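Local coordinates for protein fusolin (Unidentified entomopoxvirus, PDB 4YN2) that forms the crystalline spindles that enhance entomopoxvirus virulence and probably acts as a copper-dependent lytic polysaccharide monooxygenase on chitin, at residues A[15-20]-A[27-32]; A[42-47]-A[52-57]; A[166-171]-A[207-212]; A[180-185]-A[192-197]. All coordinates share one frame; numbering follows the deposited sequence.

In the fold
Interactions 1 and 2 come first along the chain, in that order; the segments of interaction 4 both fall between those of interaction 3. Interactions 1 and 2 share helix 31-48, their centres about 17 Å apart: one lies at the start of that helix, the other pairs its later part with helix 51-63. Interactions 3 and 4 belong to the beta core. Their centres lie about 20 Å apart, and they touch where Trp212 meets Tyr193 and Ile171 meets Val197, so the two sheets meet there. The widest separation, about 37 Å between centres, is from the helical hairpin of interaction 2 to interaction 4. All four lie in the monooxygenase-like part of the protein.

Interaction 1 (A[15-20]-A[27-32]); sequences SMESFW and GITDPM
The loop that leads into helix 31-48 is fastened by one carboxylate: Glu17 takes the backbone N-H groups of two successive residues, Thr29 and Asp30. Thr29 N gives to Glu17 OE1 at 3.0 Å, coming from above the carboxylate plane, while Asp30 N reaches Glu17 OE2 at 2.9 Å on its syn side, still 32° out of plane. Each N-H has an oxygen of its own, which should restrain the carboxylate's rotation. A bend in the glutamate chain (chi2 -94°) brings it there, and its aliphatic part crosses Ile28 at about a right angle, Glu17 CG lying 3.9 Å from Ile28 CG2. This is a helix start: Asp30 is the N-cap of helix 31-48, its OD2 accepting from Cys33 N and weakly from Met32 N, its OD1 in a salt bridge with Arg13. The disulfide Cys14-Cys33 ties the same two parts of the chain together. The far methyl of Ile28, CD1, packs 3.9 Å from Phe19 CB, and the Phe19 ring meets Phe62 edge-to-face. Two waters bridge the backbones of Ser18 and Gly27. One accepts from Ser18 N and donates to Gly27 O; the other accepts from Gly27 N and donates to Ser18 O at 2.7 Å.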
loop_
_atom_site.group_PDB
_atom_site.type_symbol
_atom_site.label_atom_id
_atom_site.label_comp_id
_atom_site.label_asym_id
_atom_site.label_seq_id
_atom_site.Cartn_x
_atom_site.Cartn_y
_atom_site.Cartn_z
ATOM N N SER A 15 3.798 3.369 11.389
ATOM C CA SER A 15 4.492 3.220 12.673
ATOM C C SER A 15 5.777 4.041 12.776
ATOM O O SER A 15 6.293 4.172 13.876
ATOM C CB SER A 15 4.806 1.760 12.954
ATOM O OG SER A 15 5.782 1.290 12.046
ATOM N N MET A 16 6.295 4.586 11.675
ATOM C CA MET A 16 7.470 5.461 11.724
ATOM C C MET A 16 7.065 6.898 12.088
ATOM O O MET A 16 7.939 7.719 12.332
ATOM C CB MET A 16 8.209 5.443 10.385
ATOM C CG MET A 16 8.796 4.074 10.069
ATOM S SD MET A 16 9.710 3.943 8.516
ATOM C CE MET A 16 8.709 4.853 7.473
ATOM N N GLU A 17 5.755 7.201 12.125
ATOM C CA GLU A 17 5.232 8.521 12.499
ATOM C C GLU A 17 5.261 8.740 14.015
ATOM O O GLU A 17 5.351 7.780 14.774
ATOM C CB GLU A 17 3.782 8.653 12.010
ATOM C CG GLU A 17 3.657 8.691 10.497
ATOM C CD GLU A 17 3.625 10.086 9.903
ATOM O OE1 GLU A 17 4.000 11.055 10.600
ATOM O OE2 GLU A 17 3.136 10.221 8.762
ATOM N N SER A 18 5.135 10.000 14.461
ATOM C CA SER A 18 5.105 10.307 15.901
ATOM C C SER A 18 3.691 10.066 16.444
ATOM O O SER A 18 2.957 11.012 16.725
ATOM C CB SER A 18 5.552 11.747 16.161
ATOM O OG SER A 18 5.525 12.072 17.541
ATOM N N PHE A 19 3.312 8.793 16.582
ATOM C CA PHE A 19 1.975 8.398 17.043
ATOM C C PHE A 19 1.896 8.253 18.561
ATOM O O PHE A 19 0.788 8.137 19.072
ATOM C CB PHE A 19 1.534 7.079 16.376
ATOM C CG PHE A 19 2.278 5.829 16.783
ATOM C CD1 PHE A 19 1.839 5.057 17.848
ATOM C CD2 PHE A 19 3.322 5.337 16.007
ATOM C CE1 PHE A 19 2.508 3.887 18.205
ATOM C CE2 PHE A 19 3.986 4.163 16.368
ATOM C CZ PHE A 19 3.564 3.442 17.454
ATOM N N TRP A 20 3.038 8.223 19.279
ATOM C CA TRP A 20 3.044 8.055 20.736
ATOM C C TRP A 20 2.616 9.327 21.463
ATOM O O TRP A 20 2.035 9.248 22.540
ATOM C CB TRP A 20 4.443 7.641 21.235
ATOM C CG TRP A 20 4.872 6.287 20.771
ATOM C CD1 TRP A 20 5.849 5.991 19.870
ATOM C CD2 TRP A 20 4.321 5.041 21.190
ATOM N NE1 TRP A 20 5.918 4.633 19.680
ATOM C CE2 TRP A 20 5.003 4.023 20.493
ATOM C CE3 TRP A 20 3.309 4.684 22.087
ATOM C CZ2 TRP A 20 4.709 2.672 20.671
ATOM C CZ3 TRP A 20 2.995 3.348 22.235
ATOM C CH2 TRP A 20 3.694 2.360 21.537
ATOM N N GLY A 27 0.413 14.376 16.054
ATOM C CA GLY A 27 1.817 14.366 15.641
ATOM C C GLY A 27 2.047 13.590 14.345
ATOM O O GLY A 27 3.156 13.614 13.800
ATOM N N ILE A 28 1.019 12.856 13.859
ATOM C CA ILE A 28 1.097 12.050 12.628
ATOM C C ILE A 28 0.865 13.007 11.446
ATOM O O ILE A 28 -0.195 13.621 11.360
ATOM C CB ILE A 28 0.068 10.880 12.657
ATOM C CG1 ILE A 28 0.271 9.973 13.897
ATOM C CG2 ILE A 28 0.141 10.046 11.385
ATOM C CD1 ILE A 28 -0.953 9.149 14.270
ATOM N N THR A 29 1.854 13.164 10.570
ATOM C CA THR A 29 1.774 14.102 9.445
ATOM C C THR A 29 0.967 13.530 8.293
ATOM O O THR A 29 0.165 14.246 7.705
ATOM C CB THR A 29 3.189 14.478 8.992
ATOM O OG1 THR A 29 3.902 14.968 10.132
ATOM C CG2 THR A 29 3.191 15.533 7.892
ATOM N N ASP A 30 1.206 12.275 7.922
ATOM C CA ASP A 30 0.474 11.691 6.811
ATOM C C ASP A 30 -1.005 11.640 7.107
ATOM O O ASP A 30 -1.377 11.029 8.104
ATOM C CB ASP A 30 0.971 10.298 6.483
ATOM C CG ASP A 30 0.213 9.750 5.300
ATOM O OD1 ASP A 30 0.579 10.088 4.157
ATOM O OD2 ASP A 30 -0.704 8.937 5.512
ATOM N N PRO A 31 -1.875 12.252 6.266
ATOM C CA PRO A 31 -3.309 12.252 6.584
ATOM C C PRO A 31 -3.938 10.862 6.712
ATOM O O PRO A 31 -4.855 10.724 7.504
ATOM C CB PRO A 31 -3.931 13.008 5.407
ATOM C CG PRO A 31 -2.850 13.847 4.882
ATOM C CD PRO A 31 -1.601 13.062 5.061
ATOM N N MET A 32 -3.499 9.853 5.930
ATOM C CA MET A 32 -4.144 8.533 6.030
ATOM C C MET A 32 -3.694 7.810 7.271
ATOM O O MET A 32 -4.524 7.159 7.909
ATOM C CB MET A 32 -3.933 7.674 4.779
ATOM C CG MET A 32 -4.757 8.126 3.603
ATOM S SD MET A 32 -6.528 8.444 3.911
ATOM C CE MET A 32 -7.046 6.843 4.477
HETATM O O HOH W 1 5.106 12.106 12.559
HETATM O O HOH W 2 0.507 11.961 17.536
#

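Interaction 2 (A[42-47]-A[52-57]); sequences DKVLDE and TDAISA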
loop_
_atom_site.group_PDB
_atom_site.type_symbol
_atom_site.label_atom_id
_atom_site.label_comp_id
_atom_site.label_asym_id
_atom_site.label_seq_id
_atom_site.Cartn_x
_atom_site.Cartn_y
_atom_site.Cartn_z
ATOM N N ASP A 42 -11.400 6.867 17.946
ATOM C CA ASP A 42 -12.811 7.271 18.023
ATOM C C ASP A 42 -13.742 6.064 18.129
ATOM O O ASP A 42 -14.729 6.140 18.854
ATOM C CB ASP A 42 -13.205 8.142 16.821
ATOM C CG ASP A 42 -12.495 9.486 16.776
ATOM O OD1 ASP A 42 -11.955 9.902 17.810
ATOM O OD2 ASP A 42 -12.458 10.106 15.689
ATOM N N LYS A 43 -13.426 4.945 17.453
ATOM C CA LYS A 43 -14.238 3.722 17.524
ATOM C C LYS A 43 -14.289 3.197 18.963
ATOM O O LYS A 43 -15.373 2.904 19.484
ATOM C CB LYS A 43 -13.661 2.653 16.578
ATOM C CG LYS A 43 -14.347 1.309 16.584
ATOM C CD LYS A 43 -13.750 0.431 15.491
ATOM C CE LYS A 43 -14.195 -0.997 15.596
ATOM N NZ LYS A 43 -13.494 -1.856 14.614
ATOM N N VAL A 44 -13.113 3.104 19.605
ATOM C CA VAL A 44 -12.993 2.596 20.970
ATOM C C VAL A 44 -13.526 3.628 21.986
ATOM O O VAL A 44 -14.193 3.230 22.939
ATOM C CB VAL A 44 -11.543 2.158 21.268
ATOM C CG1 VAL A 44 -11.354 1.821 22.746
ATOM C CG2 VAL A 44 -11.173 0.960 20.395
ATOM N N LEU A 45 -13.276 4.925 21.774
ATOM C CA LEU A 45 -13.793 5.981 22.653
ATOM C C LEU A 45 -15.332 5.947 22.692
ATOM O O LEU A 45 -15.918 6.060 23.762
ATOM C CB LEU A 45 -13.313 7.363 22.170
ATOM C CG LEU A 45 -13.687 8.578 23.037
ATOM C CD1 LEU A 45 -12.889 8.606 24.320
ATOM C CD2 LEU A 45 -13.455 9.869 22.280
ATOM N N ASP A 46 -15.975 5.755 21.534
ATOM C CA ASP A 46 -17.436 5.702 21.429
ATOM C C ASP A 46 -18.058 4.432 22.022
ATOM O O ASP A 46 -19.222 4.488 22.412
ATOM C CB ASP A 46 -17.873 5.817 19.957
ATOM C CG ASP A 46 -17.654 7.183 19.353
ATOM O OD1 ASP A 46 -17.306 8.117 20.106
ATOM O OD2 ASP A 46 -17.855 7.328 18.128
ATOM N N GLU A 47 -17.338 3.299 22.067
ATOM C CA GLU A 47 -17.903 2.049 22.588
ATOM C C GLU A 47 -17.692 1.898 24.105
ATOM O O GLU A 47 -18.600 1.419 24.783
ATOM C CB GLU A 47 -17.340 0.826 21.824
ATOM C CG GLU A 47 -16.062 0.202 22.356
ATOM C CD GLU A 47 -15.470 -0.872 21.463
ATOM O OE1 GLU A 47 -15.225 -1.990 21.970
ATOM O OE2 GLU A 47 -15.257 -0.601 20.259
ATOM N N THR A 52 -8.228 6.408 27.937
ATOM C CA THR A 52 -7.039 5.560 28.089
ATOM C C THR A 52 -7.126 4.338 27.157
ATOM O O THR A 52 -6.121 3.979 26.546
ATOM C CB THR A 52 -6.839 5.141 29.553
ATOM O OG1 THR A 52 -6.472 6.298 30.301
ATOM C CG2 THR A 52 -5.759 4.078 29.722
ATOM N N ASP A 53 -8.312 3.715 27.055
ATOM C CA ASP A 53 -8.530 2.566 26.173
ATOM C C ASP A 53 -8.436 2.985 24.709
ATOM O O ASP A 53 -7.869 2.248 23.906
ATOM C CB ASP A 53 -9.899 1.923 26.432
ATOM C CG ASP A 53 -10.059 1.304 27.810
ATOM O OD1 ASP A 53 -9.029 1.078 28.486
ATOM O OD2 ASP A 53 -11.209 1.026 28.202
ATOM N N ALA A 54 -8.983 4.166 24.369
ATOM C CA ALA A 54 -8.939 4.708 23.012
ATOM C C ALA A 54 -7.493 4.941 22.572
ATOM O O ALA A 54 -7.114 4.493 21.495
ATOM C CB ALA A 54 -9.732 6.008 22.936
ATOM N N ILE A 55 -6.673 5.551 23.452
ATOM C CA ILE A 55 -5.249 5.789 23.188
ATOM C C ILE A 55 -4.513 4.461 23.016
ATOM O O ILE A 55 -3.765 4.303 22.062
ATOM C CB ILE A 55 -4.568 6.612 24.319
ATOM C CG1 ILE A 55 -5.163 8.021 24.449
ATOM C CG2 ILE A 55 -3.050 6.686 24.089
ATOM C CD1 ILE A 55 -4.860 8.699 25.863
ATOM N N SER A 56 -4.704 3.526 23.954
ATOM C CA SER A 56 -4.011 2.242 23.921
ATOM C C SER A 56 -4.365 1.420 22.678
ATOM O O SER A 56 -3.478 0.787 22.112
ATOM C CB SER A 56 -4.322 1.430 25.171
ATOM O OG SER A 56 -3.827 2.095 26.323
ATOM N N ALA A 57 -5.652 1.402 22.282
ATOM C CA ALA A 57 -6.085 0.663 21.090
ATOM C C ALA A 57 -5.474 1.253 19.818
ATOM O O ALA A 57 -4.979 0.505 18.978
ATOM C CB ALA A 57 -7.590 0.672 20.983
#
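Thr52 O, one residue ahead of the place where Val44 meets Asp53 and Ala54, is held by two groups of Ser56. Ser56 N and Ser56 OG both lie 3.0 Å from Thr52 O and reach it from opposite faces of its carbonyl plane, the hydroxyl donor tilted 31° from that plane. Across the contact the side chains meet by van der Waals packing, partly against backbone atoms. Val44 spreads its two methyls over helix 51-63: CG1, anti to the backbone N (chi1 172°), sits 3.7 Å from Asp53 O, whereas Val44 CG2 lies 3.6 Å from Ala57 CB. The methyl of Ala54 fits alongside Leu45, Ala54 CB to Leu45 CB being 3.9 Å. Small residues on the second helix let the backbones come close, with Val44 CA and Ala54 CA 5.0 Å apart. The short segment axes approach to 7.9 Å and run nearly antiparallel, 154° between directions, as expected of a helical hairpin with a very short connection. Trp99, from a loop, lies against Val44, Asp53 and Ala57 and covers this seam. Lys43 of helix 31-48 is salt-bridged to Asp105, while Tyr41 and Val40, earlier on that helix, continue the packing against Ala54, Ile55 and Ala57 of helix 51-63.

Interaction 3 (A[166-171]-A[207-212]); sequences GNLDLI and VLYVRW
Leu168 and Tyr209 meet within the mixed sheet of the beta-sandwich core, of the kind found in lytic polysaccharide monooxygenases. Strands 168-174 and 206-214 both pair with strand 145-152 and therefore lie on its two flanks. This explains the wide spacing, Leu168 CA to Tyr209 CA 8.0 Å: side chains touch across the strand between, and the backbones do not pair with each other. The hydrogen bonding runs instead to that middle strand, Asp169 with Ile151 and Ile171 with Val149 on one flank, Val207 with Thr152 on the other. Leu170, on the first of these flanks, touches the bound N-acetylglucosamine.

The aliphatic-aromatic contact lies on one side of the sheet. Leu168 CD1 approaches the tyrosine obliquely, 3.7 Å from Tyr209 CD2 and 4.0 Å from Tyr209 CB, and the two side chains cross at about a right angle. Tyr209 CG stands anti to the backbone N (chi1 -168°), which carries the ring out from the strand beside Leu91, Val87 and Cys225. Its polar end is satisfied there by a hydrogen bond between the hydroxyl and Leu91 O. Cys225 is itself in a disulfide with Cys92.

The purely aliphatic contact is on the sheet's other side, facing strand 191-200. Ile171 and Leu208 both pack on Ile151 of the central strand and on Ile199 of the opposing sheet. They meet loosely by their delta methyls, Ile171 CD1 lying 4.4 Å from Leu208 CD2.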
loop_
_atom_site.group_PDB
_atom_site.type_symbol
_atom_site.label_atom_id
_atom_site.label_comp_id
_atom_site.label_asym_id
_atom_site.label_seq_id
_atom_site.Cartn_x
_atom_site.Cartn_y
_atom_site.Cartn_z
ATOM N N GLY A 166 -11.961 -10.900 -3.368
ATOM C CA GLY A 166 -12.644 -10.768 -4.645
ATOM C C GLY A 166 -12.019 -9.804 -5.629
ATOM O O GLY A 166 -12.326 -9.894 -6.818
ATOM N N ASN A 167 -11.168 -8.851 -5.170
ATOM C CA ASN A 167 -10.521 -7.921 -6.097
ATOM C C ASN A 167 -8.996 -8.072 -6.046
ATOM O O ASN A 167 -8.276 -7.169 -6.480
ATOM C CB ASN A 167 -10.976 -6.468 -5.895
ATOM C CG ASN A 167 -10.674 -5.849 -4.558
ATOM O OD1 ASN A 167 -9.908 -6.365 -3.753
ATOM N ND2 ASN A 167 -11.288 -4.726 -4.288
ATOM N N LEU A 168 -8.515 -9.252 -5.617
ATOM C CA LEU A 168 -7.099 -9.594 -5.581
ATOM C C LEU A 168 -6.801 -10.731 -6.541
ATOM O O LEU A 168 -7.578 -11.674 -6.624
ATOM C CB LEU A 168 -6.668 -10.021 -4.166
ATOM C CG LEU A 168 -6.445 -8.928 -3.134
ATOM C CD1 LEU A 168 -6.102 -9.557 -1.799
ATOM C CD2 LEU A 168 -5.375 -7.935 -3.590
ATOM N N ASP A 169 -5.642 -10.662 -7.211
ATOM C CA ASP A 169 -5.130 -11.678 -8.134
ATOM C C ASP A 169 -3.814 -12.221 -7.606
ATOM O O ASP A 169 -2.929 -11.411 -7.337
ATOM C CB ASP A 169 -4.858 -11.058 -9.509
ATOM C CG ASP A 169 -6.071 -10.655 -10.305
ATOM O OD1 ASP A 169 -7.106 -11.338 -10.191
ATOM O OD2 ASP A 169 -5.965 -9.705 -11.096
ATOM N N LEU A 170 -3.644 -13.555 -7.513
ATOM C CA LEU A 170 -2.378 -14.134 -7.061
ATOM C C LEU A 170 -1.340 -13.995 -8.166
ATOM O O LEU A 170 -1.618 -14.392 -9.293
ATOM C CB LEU A 170 -2.562 -15.609 -6.679
ATOM C CG LEU A 170 -1.308 -16.374 -6.200
ATOM C CD1 LEU A 170 -0.896 -15.958 -4.812
ATOM C CD2 LEU A 170 -1.578 -17.847 -6.196
ATOM N N ILE A 171 -0.171 -13.398 -7.872
ATOM C CA ILE A 171 0.907 -13.252 -8.869
ATOM C C ILE A 171 2.186 -13.988 -8.449
ATOM O O ILE A 171 3.095 -14.101 -9.263
ATOM C CB ILE A 171 1.207 -11.757 -9.177
ATOM C CG1 ILE A 171 1.666 -10.970 -7.922
ATOM C CG2 ILE A 171 -0.034 -11.114 -9.817
ATOM C CD1 ILE A 171 2.275 -9.614 -8.207
ATOM N N VAL A 207 -2.457 -1.997 -4.823
ATOM C CA VAL A 207 -2.050 -2.555 -3.549
ATOM C C VAL A 207 -1.520 -3.952 -3.763
ATOM O O VAL A 207 -2.218 -4.779 -4.348
ATOM C CB VAL A 207 -3.206 -2.583 -2.508
ATOM C CG1 VAL A 207 -2.770 -3.277 -1.213
ATOM C CG2 VAL A 207 -3.710 -1.183 -2.211
ATOM N N LEU A 208 -0.323 -4.243 -3.239
ATOM C CA LEU A 208 0.194 -5.607 -3.178
ATOM C C LEU A 208 -0.197 -6.154 -1.832
ATOM O O LEU A 208 -0.110 -5.432 -0.838
ATOM C CB LEU A 208 1.707 -5.689 -3.340
ATOM C CG LEU A 208 2.308 -5.139 -4.601
ATOM C CD1 LEU A 208 3.817 -5.094 -4.464
ATOM C CD2 LEU A 208 1.902 -5.969 -5.807
ATOM N N TYR A 209 -0.696 -7.376 -1.787
ATOM C CA TYR A 209 -1.051 -8.037 -0.540
ATOM C C TYR A 209 -0.071 -9.164 -0.386
ATOM O O TYR A 209 -0.068 -10.082 -1.208
ATOM C CB TYR A 209 -2.493 -8.526 -0.557
ATOM C CG TYR A 209 -3.025 -8.960 0.793
ATOM C CD1 TYR A 209 -2.974 -8.106 1.887
ATOM C CD2 TYR A 209 -3.740 -10.144 0.931
ATOM C CE1 TYR A 209 -3.577 -8.432 3.089
ATOM C CE2 TYR A 209 -4.349 -10.482 2.136
ATOM C CZ TYR A 209 -4.257 -9.628 3.216
ATOM O OH TYR A 209 -4.870 -9.970 4.395
ATOM N N VAL A 210 0.830 -9.046 0.584
ATOM C CA VAL A 210 1.888 -10.024 0.821
ATOM C C VAL A 210 1.514 -10.859 2.015
ATOM O O VAL A 210 1.216 -10.321 3.077
ATOM C CB VAL A 210 3.267 -9.340 1.026
ATOM C CG1 VAL A 210 4.362 -10.382 1.224
ATOM C CG2 VAL A 210 3.610 -8.416 -0.143
ATOM N N ARG A 211 1.550 -12.166 1.848
ATOM C CA ARG A 211 1.225 -13.122 2.889
ATOM C C ARG A 211 2.430 -13.991 3.162
ATOM O O ARG A 211 2.913 -14.652 2.246
ATOM C CB ARG A 211 0.041 -13.975 2.464
ATOM C CG ARG A 211 -0.334 -15.076 3.436
ATOM C CD ARG A 211 -1.368 -15.977 2.813
ATOM N NE ARG A 211 -1.757 -17.036 3.735
ATOM C CZ ARG A 211 -2.289 -18.203 3.396
ATOM N NH1 ARG A 211 -2.517 -18.494 2.122
ATOM N NH2 ARG A 211 -2.604 -19.091 4.333
ATOM N N TRP A 212 2.906 -13.996 4.405
ATOM C CA TRP A 212 3.988 -14.871 4.844
ATOM C C TRP A 212 3.346 -15.923 5.722
ATOM O O TRP A 212 2.927 -15.618 6.830
ATOM C CB TRP A 212 5.057 -14.082 5.584
ATOM C CG TRP A 212 6.247 -14.899 5.976
ATOM C CD1 TRP A 212 6.729 -16.015 5.355
ATOM C CD2 TRP A 212 7.067 -14.696 7.123
ATOM N NE1 TRP A 212 7.850 -16.462 5.997
ATOM C CE2 TRP A 212 8.091 -15.666 7.083
ATOM C CE3 TRP A 212 7.060 -13.763 8.166
ATOM C CZ2 TRP A 212 9.100 -15.723 8.037
ATOM C CZ3 TRP A 212 8.050 -13.835 9.127
ATOM C CH2 TRP A 212 9.058 -14.800 9.055
#

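Interaction 4 (A[180-185]-A[192-197]); sequences PRLPYS and VYRFTV. With EDO (1,2-ethanediol), chain D.
Arg194 turns the flank of its guanidinium, NE and NH2 together, on one oxygen, Pro180 O. Arg194 NH2 makes the shorter bond, 2.7 Å to Pro180 O, in the carbonyl plane and with an N-H...O angle of 157°. Arg194 NE is 3.2 Å from Pro180 O and more bent at 135°. The oxygen stays close to the guanidinium plane for both, so it sits at the edge of that group. Leu182 takes one of its faces: Leu182 CD2 lies 3.6 Å above the plane, over the centre. Arg194 gets there with chi1 at -96°, away from a staggered position, and a bend at chi3.

Alongside, Val192 CG1 packs 3.6 Å from Arg181 CG, the two side chains crossing at about a right angle; farther out, the Arg181 guanidinium turns to Cys187 O. The contact spans the border of the four-stranded antiparallel sheet, where strand 178-180 is outermost in this chain and Val192 bonds to the backbone of Asp179. Past Pro180 the chain runs into a type II turn from Leu182 to Ser185, Tyr184 taking the positive-phi place.

A 1,2-ethanediol, probably from the crystallisation liquor, lies farther along the strand. Thr196 N donates to its O2 at 3.0 Å, and Thr196 OG1 donates to its O1 at 2.8 Å. The ethanediol also bonds to Glu133 OE2, the oxygen salt-bridged to Arg194 NH1. That carboxylate probably offsets the charge of Arg194, while the bonds to Pro180 O help fix its plane.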
loop_
_atom_site.group_PDB
_atom_site.type_symbol
_atom_site.label_atom_id
_atom_site.label_comp_id
_atom_site.label_asym_id
_atom_site.label_seq_id
_atom_site.Cartn_x
_atom_site.Cartn_y
_atom_site.Cartn_z
ATOM N N PRO A 180 21.471 -11.765 3.019
ATOM C CA PRO A 180 21.947 -10.512 3.616
ATOM C C PRO A 180 21.206 -9.306 3.044
ATOM O O PRO A 180 20.800 -9.326 1.876
ATOM C CB PRO A 180 23.432 -10.465 3.211
ATOM C CG PRO A 180 23.776 -11.840 2.798
ATOM C CD PRO A 180 22.532 -12.394 2.208
ATOM N N ARG A 181 21.068 -8.252 3.838
ATOM C CA ARG A 181 20.446 -7.014 3.367
ATOM C C ARG A 181 21.315 -6.350 2.342
ATOM O O ARG A 181 22.540 -6.404 2.454
ATOM C CB ARG A 181 20.250 -5.998 4.510
ATOM C CG ARG A 181 19.155 -6.326 5.496
ATOM C CD ARG A 181 19.047 -5.250 6.561
ATOM N NE ARG A 181 20.216 -5.225 7.444
ATOM C CZ ARG A 181 20.410 -4.356 8.433
ATOM N NH1 ARG A 181 19.500 -3.425 8.698
ATOM N NH2 ARG A 181 21.505 -4.426 9.184
ATOM N N LEU A 182 20.709 -5.665 1.391
ATOM C CA LEU A 182 21.464 -4.874 0.432
ATOM C C LEU A 182 21.774 -3.509 1.053
ATOM O O LEU A 182 21.124 -3.129 2.034
ATOM C CB LEU A 182 20.663 -4.695 -0.857
ATOM C CG LEU A 182 20.268 -5.965 -1.585
ATOM C CD1 LEU A 182 19.445 -5.626 -2.794
ATOM C CD2 LEU A 182 21.496 -6.765 -1.992
ATOM N N PRO A 183 22.722 -2.723 0.495
ATOM C CA PRO A 183 22.986 -1.386 1.066
ATOM C C PRO A 183 21.756 -0.465 1.043
ATOM O O PRO A 183 20.940 -0.558 0.128
ATOM C CB PRO A 183 24.093 -0.830 0.152
ATOM C CG PRO A 183 24.742 -2.046 -0.434
ATOM C CD PRO A 183 23.604 -2.995 -0.656
ATOM N N TYR A 184 21.622 0.396 2.066
ATOM C CA TYR A 184 20.555 1.396 2.228
ATOM C C TYR A 184 19.184 0.781 2.554
ATOM O O TYR A 184 18.174 1.476 2.470
ATOM C CB TYR A 184 20.445 2.319 1.005
ATOM C CG TYR A 184 21.771 2.939 0.638
ATOM C CD1 TYR A 184 22.424 3.798 1.513
ATOM C CD2 TYR A 184 22.422 2.590 -0.538
ATOM C CE1 TYR A 184 23.671 4.335 1.205
ATOM C CE2 TYR A 184 23.678 3.104 -0.850
ATOM C CZ TYR A 184 24.295 3.989 0.020
ATOM O OH TYR A 184 25.523 4.540 -0.271
ATOM N N SER A 185 19.155 -0.473 3.024
ATOM C CA SER A 185 17.919 -1.119 3.437
ATOM C C SER A 185 17.346 -0.433 4.670
ATOM O O SER A 185 18.093 -0.137 5.599
ATOM C CB SER A 185 18.175 -2.592 3.743
ATOM O OG SER A 185 17.015 -3.200 4.284
ATOM N N VAL A 192 17.224 -10.882 5.663
ATOM C CA VAL A 192 15.921 -10.570 5.069
ATOM C C VAL A 192 15.475 -11.627 4.086
ATOM O O VAL A 192 16.291 -12.332 3.487
ATOM C CB VAL A 192 15.936 -9.189 4.357
ATOM C CG1 VAL A 192 15.960 -8.049 5.366
ATOM C CG2 VAL A 192 17.106 -9.067 3.391
ATOM N N TYR A 193 14.169 -11.677 3.867
ATOM C CA TYR A 193 13.594 -12.526 2.835
ATOM C C TYR A 193 13.447 -11.637 1.630
ATOM O O TYR A 193 12.624 -10.724 1.651
ATOM C CB TYR A 193 12.281 -13.140 3.281
ATOM C CG TYR A 193 12.465 -14.179 4.354
ATOM C CD1 TYR A 193 12.871 -15.469 4.037
ATOM C CD2 TYR A 193 12.234 -13.878 5.689
ATOM C CE1 TYR A 193 13.030 -16.437 5.023
ATOM C CE2 TYR A 193 12.376 -14.840 6.682
ATOM C CZ TYR A 193 12.759 -16.126 6.343
ATOM O OH TYR A 193 12.954 -17.051 7.337
ATOM N N ARG A 194 14.331 -11.813 0.643
ATOM C CA ARG A 194 14.394 -11.007 -0.576
ATOM C C ARG A 194 13.955 -11.853 -1.740
ATOM O O ARG A 194 14.478 -12.954 -1.909
ATOM C CB ARG A 194 15.832 -10.500 -0.813
ATOM C CG ARG A 194 16.106 -9.112 -0.307
ATOM C CD ARG A 194 17.368 -8.523 -0.916
ATOM N NE ARG A 194 18.626 -9.140 -0.470
ATOM C CZ ARG A 194 19.532 -9.749 -1.243
ATOM N NH1 ARG A 194 19.312 -9.919 -2.543
ATOM N NH2 ARG A 194 20.653 -10.219 -0.714
ATOM N N PHE A 195 13.015 -11.367 -2.552
ATOM C CA PHE A 195 12.513 -12.193 -3.641
ATOM C C PHE A 195 12.054 -11.357 -4.818
ATOM O O PHE A 195 11.396 -10.331 -4.646
ATOM C CB PHE A 195 11.387 -13.131 -3.150
ATOM C CG PHE A 195 10.270 -12.505 -2.342
ATOM C CD1 PHE A 195 10.492 -12.058 -1.049
ATOM C CD2 PHE A 195 8.968 -12.506 -2.814
ATOM C CE1 PHE A 195 9.459 -11.518 -0.293
ATOM C CE2 PHE A 195 7.932 -11.975 -2.049
ATOM C CZ PHE A 195 8.184 -11.474 -0.800
ATOM N N THR A 196 12.409 -11.818 -6.023
ATOM C CA THR A 196 12.102 -11.124 -7.272
ATOM C C THR A 196 10.726 -11.535 -7.747
ATOM O O THR A 196 10.514 -12.693 -8.084
ATOM C CB THR A 196 13.183 -11.388 -8.314
ATOM O OG1 THR A 196 14.412 -10.936 -7.763
ATOM C CG2 THR A 196 12.932 -10.634 -9.609
ATOM N N VAL A 197 9.801 -10.579 -7.762
ATOM C CA VAL A 197 8.419 -10.793 -8.147
ATOM C C VAL A 197 8.112 -9.970 -9.389
ATOM O O VAL A 197 8.392 -8.763 -9.403
ATOM C CB VAL A 197 7.469 -10.415 -6.981
ATOM C CG1 VAL A 197 6.011 -10.705 -7.346
ATOM C CG2 VAL A 197 7.854 -11.170 -5.711
HETATM C C1 EDO D . 16.308 -13.209 -5.191
HETATM O O1 EDO D . 15.609 -11.990 -5.464
HETATM C C2 EDO D . 15.317 -14.384 -4.986
HETATM O O2 EDO D . 14.181 -14.249 -5.844
#